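Local coordinates for methyl-accepting chemotaxis protein (Vibrio cholerae, PDB 6CEQ) that probably senses oxygen through heme bound in its PAS domains and passes the signal on as a chemoreceptor, at residues 90-93 and 99-102. Residues are numbered along the deposited sequence; the frame is centred on the assembly and turned at random.
Sequences CIAM and EYIG
A beta bulge lies near the turn end of the antiparallel hairpin formed by strands 84-94 and 100-109 of the PAS domain. M93 faces two residues here, I101 and G102. M93 N donates to G102 O at 2.9 Å, nearly in line with the G102 C=O. The return bond does not come from G102. I101 N instead reaches M93 O at 2.8 Å, almost straight, at 170° at the hydrogen. This donor is tilted from the carbonyl plane of M93. I101 supplies the extra residue, with backbone angles close to the first position of a classic bulge. M93 O has a further neighbour in Y100, whose CA makes a CH...O contact of 3.5 Å with it.

The M93 side chain runs past the G102 carbonyl, with its CB 3.2 Å from G102 O. A bend at chi3 keeps the terminal methyl close to G102. The same methyl meets the I101 side chain, with M93 CE 4.0 Å from I101 CG2. G102 is buried, with phi near 149°, where a CB would press on the I101 carbonyl O. It would also point to the sheet face of the M93 side chain, close to M93 CE. M93 also packs on A104, further along the partner strand.

The other apolar pair is A92 with Y100. CG of Y100 stands anti to its backbone N (chi1 177°), and the ring lies beside A92. It meets the methyl obliquely. The Y100 hydroxyl bonds I67 O, which ties the hairpin to helix 60-68, and the side chain lies about 7 Å from the heme. G102 N sits 3.5 Å above one face of the Y100 ring, offset toward its rim. Across the strands, A92 CB touches Y100 CE2 at 3.7 Å.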
# COMPACT_ATOMS: atom_id res chain seq x y z
N CYS A 90 3.65 2.71 -7.24
CA CYS A 90 2.94 3.84 -6.67
C CYS A 90 2.71 4.88 -7.76
O CYS A 90 3.66 5.33 -8.40
CB CYS A 90 3.75 4.45 -5.52
SG CYS A 90 2.89 5.75 -4.62
N ILE A 91 1.45 5.24 -7.98
CA ILE A 91 1.07 6.19 -9.02
C ILE A 91 0.28 7.33 -8.38
O ILE A 91 -0.31 7.19 -7.31
CB ILE A 91 0.26 5.54 -10.15
CG1 ILE A 91 -1.04 4.94 -9.61
CG2 ILE A 91 1.08 4.46 -10.84
CD1 ILE A 91 -2.28 5.78 -9.90
N ALA A 92 0.26 8.47 -9.08
CA ALA A 92 -0.47 9.63 -8.60
C ALA A 92 -1.93 9.54 -9.00
O ALA A 92 -2.25 9.33 -10.18
CB ALA A 92 0.15 10.92 -9.16
N MET A 93 -2.82 9.68 -8.02
CA MET A 93 -4.25 9.82 -8.31
C MET A 93 -4.57 11.30 -8.47
O MET A 93 -4.05 12.14 -7.74
CB MET A 93 -5.10 9.24 -7.19
CG MET A 93 -4.91 7.77 -6.97
SD MET A 93 -6.16 7.18 -5.81
CE MET A 93 -5.95 8.34 -4.46
N GLU A 99 -5.81 17.84 -10.34
CA GLU A 99 -5.07 18.05 -9.10
C GLU A 99 -4.76 16.73 -8.41
O GLU A 99 -5.59 15.82 -8.39
CB GLU A 99 -5.87 18.95 -8.16
CG GLU A 99 -5.89 20.43 -8.53
CD GLU A 99 -4.52 21.09 -8.40
OE1 GLU A 99 -3.82 21.21 -9.42
OE2 GLU A 99 -4.16 21.48 -7.27
N TYR A 100 -3.56 16.64 -7.84
CA TYR A 100 -3.11 15.44 -7.14
C TYR A 100 -3.93 15.21 -5.88
O TYR A 100 -4.07 16.12 -5.05
CB TYR A 100 -1.62 15.57 -6.80
CG TYR A 100 -1.01 14.44 -5.99
CD1 TYR A 100 -0.35 14.69 -4.80
CD2 TYR A 100 -1.07 13.12 -6.44
CE1 TYR A 100 0.23 13.67 -4.06
CE2 TYR A 100 -0.49 12.09 -5.71
CZ TYR A 100 0.16 12.37 -4.52
OH TYR A 100 0.73 11.35 -3.80
N ILE A 101 -4.44 13.98 -5.72
CA ILE A 101 -5.31 13.59 -4.61
C ILE A 101 -4.54 12.78 -3.58
O ILE A 101 -4.84 12.82 -2.38
CB ILE A 101 -6.50 12.74 -5.13
CG1 ILE A 101 -7.46 13.57 -5.97
CG2 ILE A 101 -7.26 12.09 -3.98
CD1 ILE A 101 -8.60 12.73 -6.51
N GLY A 102 -3.56 12.02 -4.04
CA GLY A 102 -2.88 11.09 -3.18
C GLY A 102 -2.40 9.88 -3.96
O GLY A 102 -2.71 9.72 -5.14